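Local structure of beta-lactamase (Klebsiella pneumoniae, 6HUH) at residues Cys26-Asp31 and Ser154-Ala159; Tyr127-Leu132 and Ser150-Pro155. The protein probably hydrolyses beta-lactam antibiotics to substituted beta-amino acids, acting as a class D beta-lactamase in antibiotic resistance. All coordinates share one frame; numbering follows the deposited sequence.

Interaction 1: residues Cys26-Asp31 and Ser154-Ala159; sequences CMLFAD and SPQEQA
Strand 26-30 and the first turn of the helix at 155-159 run roughly the same way, their axes 9.3 Å apart at closest approach and inclined by 27°, with Leu-28 level with Pro-155 and Ala-30 with Ala-159. No hydrogen bond crosses; the contact is apolar. Cys-26, Leu-28 and Ala-30, alternate residues on one face of the strand, turn their side chains to the helix. Leu-28 does most of the work. Its CG lies anti to the backbone N (chi1 -168°), which carries the two methyls out to separate helix residues: CD2 meets Ala-159 CB at 3.7 Å, while CD1 comes up against Gln-156 CG at 4.1 Å, the two side chains crossing at about a right angle. Ala-30 CB adds a methyl-to-methyl touch on Ala-159 CB at 4.1 Å. At the other end Cys-26 SG, held by its disulfide to Cys-43, sits 3.7 Å from Pro-155 CB. The helix begins here with a capping box: Ser-154 N donates to Glu-157 OE1 (2.9 Å), and Ser-154 OG weakly receives Glu-157 N in return. Met-27 and Phe-29 face the other side of the sheet and pack on helix 245-264, so strand 26-30, hydrogen-bonded between strands 36-41 and 228-238, lies between helices on both faces, the sandwich of the penicillin-recognising fold.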
loop_
_atom_site.group_PDB
_atom_site.type_symbol
_atom_site.label_atom_id
_atom_site.label_comp_id
_atom_site.label_asym_id
_atom_site.label_seq_id
_atom_site.Cartn_x
_atom_site.Cartn_y
_atom_site.Cartn_z
ATOM N N CYS A 26 23.553 17.089 1.607
ATOM C CA CYS A 26 24.452 16.024 2.067
ATOM C C CYS A 26 24.088 14.591 1.587
ATOM O O CYS A 26 22.918 14.220 1.684
ATOM C CB CYS A 26 24.552 16.087 3.592
ATOM S SG CYS A 26 24.782 14.485 4.393
ATOM N N MET A 27 25.091 13.778 1.119
ATOM C CA MET A 27 24.890 12.349 0.830
ATOM C C MET A 27 25.842 11.483 1.643
ATOM O O MET A 27 27.035 11.416 1.381
ATOM C CB MET A 27 24.855 11.919 -0.634
ATOM C CG MET A 27 23.857 10.764 -0.794
ATOM S SD MET A 27 23.623 9.878 -2.361
ATOM C CE MET A 27 23.080 11.267 -3.490
ATOM N N LEU A 28 25.282 10.833 2.645
ATOM C CA LEU A 28 25.986 9.975 3.582
ATOM C C LEU A 28 25.646 8.501 3.412
ATOM O O LEU A 28 24.464 8.138 3.401
ATOM C CB LEU A 28 25.606 10.426 5.009
ATOM C CG LEU A 28 26.434 9.847 6.153
ATOM C CD1 LEU A 28 26.731 10.892 7.174
ATOM C CD2 LEU A 28 25.771 8.622 6.778
ATOM N N PHE A 29 26.668 7.639 3.367
ATOM C CA PHE A 29 26.490 6.172 3.331
ATOM C C PHE A 29 27.196 5.536 4.541
ATOM O O PHE A 29 28.409 5.744 4.725
ATOM C CB PHE A 29 26.946 5.532 2.005
ATOM C CG PHE A 29 26.197 5.974 0.772
ATOM C CD1 PHE A 29 24.946 5.454 0.474
ATOM C CD2 PHE A 29 26.758 6.888 -0.115
ATOM C CE1 PHE A 29 24.254 5.868 -0.672
ATOM C CE2 PHE A 29 26.070 7.286 -1.268
ATOM C CZ PHE A 29 24.828 6.764 -1.545
ATOM N N ALA A 30 26.425 4.822 5.386
ATOM C CA ALA A 30 26.945 4.164 6.587
ATOM C C ALA A 30 26.799 2.633 6.527
ATOM O O ALA A 30 25.992 2.129 5.750
ATOM C CB ALA A 30 26.260 4.719 7.837
ATOM N N ASP A 31 27.586 1.899 7.345
ATOM C CA ASP A 31 27.516 0.432 7.417
ATOM C C ASP A 31 26.368 -0.044 8.322
ATOM O O ASP A 31 25.497 0.756 8.676
ATOM C CB ASP A 31 28.869 -0.200 7.827
ATOM C CG ASP A 31 29.476 0.301 9.124
ATOM O OD1 ASP A 31 28.804 0.199 10.179
ATOM O OD2 ASP A 31 30.664 0.694 9.107
ATOM N N SER A 154 20.960 15.580 12.941
ATOM C CA SER A 154 21.989 15.719 11.924
ATOM C C SER A 154 22.033 14.418 11.059
ATOM O O SER A 154 21.692 13.325 11.566
ATOM C CB SER A 154 23.332 16.040 12.566
ATOM O OG SER A 154 24.204 14.929 12.522
ATOM N N PRO A 155 22.409 14.501 9.749
ATOM C CA PRO A 155 22.458 13.270 8.927
ATOM C C PRO A 155 23.294 12.133 9.544
ATOM O O PRO A 155 22.943 10.958 9.358
ATOM C CB PRO A 155 22.995 13.759 7.580
ATOM C CG PRO A 155 22.603 15.191 7.534
ATOM C CD PRO A 155 22.768 15.684 8.940
ATOM N N GLN A 156 24.357 12.494 10.316
ATOM C CA GLN A 156 25.235 11.570 11.035
ATOM C C GLN A 156 24.437 10.851 12.095
ATOM O O GLN A 156 24.436 9.617 12.122
ATOM C CB GLN A 156 26.399 12.313 11.713
ATOM C CG GLN A 156 27.662 12.404 10.889
ATOM C CD GLN A 156 28.540 13.529 11.384
ATOM O OE1 GLN A 156 28.460 13.952 12.549
ATOM N NE2 GLN A 156 29.386 14.054 10.491
ATOM N N GLU A 157 23.751 11.626 12.965
ATOM C CA GLU A 157 22.912 11.125 14.055
ATOM C C GLU A 157 21.813 10.199 13.534
ATOM O O GLU A 157 21.607 9.155 14.139
ATOM C CB GLU A 157 22.300 12.280 14.856
ATOM C CG GLU A 157 23.282 13.103 15.660
ATOM C CD GLU A 157 22.678 14.340 16.299
ATOM O OE1 GLU A 157 21.808 14.978 15.662
ATOM O OE2 GLU A 157 23.106 14.696 17.423
ATOM N N GLN A 158 21.140 10.568 12.401
ATOM C CA GLN A 158 20.096 9.767 11.706
ATOM C C GLN A 158 20.573 8.363 11.335
ATOM O O GLN A 158 19.827 7.401 11.524
ATOM C CB GLN A 158 19.649 10.460 10.422
ATOM C CG GLN A 158 18.546 11.445 10.652
ATOM C CD GLN A 158 17.195 10.948 10.253
ATOM O OE1 GLN A 158 16.878 9.746 10.331
ATOM N NE2 GLN A 158 16.357 11.891 9.839
ATOM N N ALA A 159 21.812 8.270 10.797
ATOM C CA ALA A 159 22.512 7.045 10.405
ATOM C C ALA A 159 22.814 6.204 11.638
ATOM O O ALA A 159 22.650 4.988 11.598
ATOM C CB ALA A 159 23.817 7.397 9.695
#

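Interaction 2: residues Tyr127-Leu132 and Ser150-Pro155; sequences YGNRDL and SLAISP
Asn-129 OD1 takes two backbone N-H groups, one from each segment. Asp-131 N reaches it at 3.0 Å from above the carbonyl plane, closing an Asx turn, and Ala-152 N adds a weak bond from across the contact. The other end of the same amide is used as well: Asn-129 ND2 gives a nearly straight bond to Ser-150 O (3.1 Å, 173° at the hydrogen), with the acceptor practically in the amide plane, so the carboxamide is fixed in its rotation. With chi1 at 77°, CG sits between the backbone N and the carbonyl carbon, which brings the amide up to the main chain of Ser-150 and Ala-152. The backbone of Asn-129 joins in, its N donating to Ala-152 O at 3.0 Å. Asn-129 is the third residue of a type II' beta turn from Tyr-127 to Arg-130, with Gly-128 second, where positive phi and the closeness of Ala-152 O suit a residue without a side chain. Further along, Ser-150 OG donates to Asp-131 O at 2.7 Å, approaching from above that carbonyl's plane. On the buried side, Ile-153 CD1 stands over the centre of the Tyr-127 ring in a CH-pi contact, 3.7 Å from the centroid. Leu-151 CD2 touches both the ring, at Tyr-127 CD2, and Leu-132 CD2, with the two leucines side by side. Phe-161 of helix 155-166 meets the Tyr-127 ring edge-to-face, and the tyrosine side chain lies about 9 Å from that of Ser-51, predicted to form the acyl-ester intermediate.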
loop_
_atom_site.group_PDB
_atom_site.type_symbol
_atom_site.label_atom_id
_atom_site.label_comp_id
_atom_site.label_asym_id
_atom_site.label_seq_id
_atom_site.Cartn_x
_atom_site.Cartn_y
_atom_site.Cartn_z
ATOM N N TYR A 127 17.526 10.146 19.972
ATOM C CA TYR A 127 17.157 10.833 18.753
ATOM C C TYR A 127 17.568 12.312 18.699
ATOM O O TYR A 127 16.914 13.167 19.298
ATOM C CB TYR A 127 15.668 10.655 18.471
ATOM C CG TYR A 127 15.289 10.897 17.026
ATOM C CD1 TYR A 127 15.415 9.886 16.069
ATOM C CD2 TYR A 127 14.787 12.130 16.614
ATOM C CE1 TYR A 127 15.069 10.102 14.735
ATOM C CE2 TYR A 127 14.437 12.357 15.279
ATOM C CZ TYR A 127 14.565 11.335 14.346
ATOM O OH TYR A 127 14.217 11.564 13.034
ATOM N N GLY A 128 18.635 12.581 17.934
ATOM C CA GLY A 128 19.178 13.915 17.695
ATOM C C GLY A 128 19.373 14.765 18.935
ATOM O O GLY A 128 20.077 14.355 19.867
ATOM N N ASN A 129 18.740 15.967 18.958
ATOM C CA ASN A 129 18.846 16.895 20.099
ATOM C C ASN A 129 17.875 16.558 21.214
ATOM O O ASN A 129 17.962 17.127 22.284
ATOM C CB ASN A 129 18.719 18.347 19.652
ATOM C CG ASN A 129 17.336 18.823 19.353
ATOM O OD1 ASN A 129 16.381 18.053 19.240
ATOM N ND2 ASN A 129 17.205 20.124 19.218
ATOM N N ARG A 130 16.913 15.662 20.935
ATOM C CA ARG A 130 15.921 15.146 21.881
ATOM C C ARG A 130 14.949 16.251 22.431
ATOM O O ARG A 130 14.139 15.988 23.340
ATOM C CB ARG A 130 16.614 14.341 23.012
ATOM C CG ARG A 130 17.649 13.324 22.521
ATOM C CD ARG A 130 18.037 12.312 23.581
ATOM N NE ARG A 130 19.122 12.791 24.435
ATOM C CZ ARG A 130 19.730 12.057 25.364
ATOM N NH1 ARG A 130 19.369 10.792 25.564
ATOM N NH2 ARG A 130 20.708 12.580 26.095
ATOM N N ASP A 131 14.996 17.468 21.829
ATOM C CA ASP A 131 14.143 18.578 22.259
ATOM C C ASP A 131 12.712 18.454 21.758
ATOM O O ASP A 131 12.454 18.639 20.569
ATOM C CB ASP A 131 14.748 19.926 21.858
ATOM C CG ASP A 131 14.279 21.077 22.722
ATOM O OD1 ASP A 131 13.105 21.052 23.165
ATOM O OD2 ASP A 131 15.090 21.999 22.973
ATOM N N LEU A 132 11.781 18.138 22.658
ATOM C CA LEU A 132 10.373 17.996 22.264
ATOM C C LEU A 132 9.502 19.068 22.936
ATOM O O LEU A 132 8.326 18.824 23.211
ATOM C CB LEU A 132 9.834 16.569 22.537
ATOM C CG LEU A 132 10.772 15.390 22.257
ATOM C CD1 LEU A 132 10.312 14.169 22.956
ATOM C CD2 LEU A 132 10.918 15.116 20.766
ATOM N N SER A 150 11.310 22.511 17.662
ATOM C CA SER A 150 12.291 22.152 18.681
ATOM C C SER A 150 13.238 21.046 18.280
ATOM O O SER A 150 14.444 21.246 18.345
ATOM C CB SER A 150 11.598 21.801 19.992
ATOM O OG SER A 150 10.772 20.659 19.840
ATOM N N LEU A 151 12.700 19.884 17.878
ATOM C CA LEU A 151 13.481 18.714 17.474
ATOM C C LEU A 151 14.298 18.965 16.199
ATOM O O LEU A 151 13.841 19.666 15.283
ATOM C CB LEU A 151 12.585 17.460 17.363
ATOM C CG LEU A 151 13.269 16.076 17.302
ATOM C CD1 LEU A 151 14.094 15.771 18.564
ATOM C CD2 LEU A 151 12.252 14.999 17.120
ATOM N N ALA A 152 15.541 18.434 16.192
ATOM C CA ALA A 152 16.515 18.536 15.107
ATOM C C ALA A 152 17.497 17.357 15.147
ATOM O O ALA A 152 17.988 16.973 16.211
ATOM C CB ALA A 152 17.268 19.861 15.200
ATOM N N ILE A 153 17.755 16.774 13.995
ATOM C CA ILE A 153 18.695 15.667 13.867
ATOM C C ILE A 153 19.691 15.939 12.719
ATOM O O ILE A 153 19.321 16.501 11.674
ATOM C CB ILE A 153 17.972 14.282 13.763
ATOM C CG1 ILE A 153 18.963 13.088 13.956
ATOM C CG2 ILE A 153 17.137 14.149 12.470
ATOM C CD1 ILE A 153 18.322 11.775 14.440
ATOM N N SER A 154 20.960 15.580 12.941
ATOM C CA SER A 154 21.989 15.719 11.924
ATOM C C SER A 154 22.033 14.418 11.059
ATOM O O SER A 154 21.692 13.325 11.566
ATOM C CB SER A 154 23.332 16.040 12.566
ATOM O OG SER A 154 24.204 14.929 12.522
ATOM N N PRO A 155 22.409 14.501 9.749
ATOM C CA PRO A 155 22.458 13.270 8.927
ATOM C C PRO A 155 23.294 12.133 9.544
ATOM O O PRO A 155 22.943 10.958 9.358
ATOM C CB PRO A 155 22.995 13.759 7.580
ATOM C CG PRO A 155 22.603 15.191 7.534
ATOM C CD PRO A 155 22.768 15.684 8.940
#

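How the interactions relate
From the N terminus, the chain lays down strands 26-30 and 36-41, then passes through the helical part to the loop at 127-132. Interaction 2 closes a short excursion through helix 141-144, bringing 150-155 back beside that loop; the chain then enters helix 155-166, whose first turn closes the much longer loop of interaction 1 against the strand. The short loop therefore lies within the long one, and both finish on the same passage, sharing Ser-154 and Pro-155. Their centres are 14 Å apart, but Glu-157 OE1 packs on Gly-128 CA at 3.5 Å and Gln-158 CG on Ile-153 CG2 at 3.6 Å. Together they connect the sheet, helix 155-166 and the loops of the helical region.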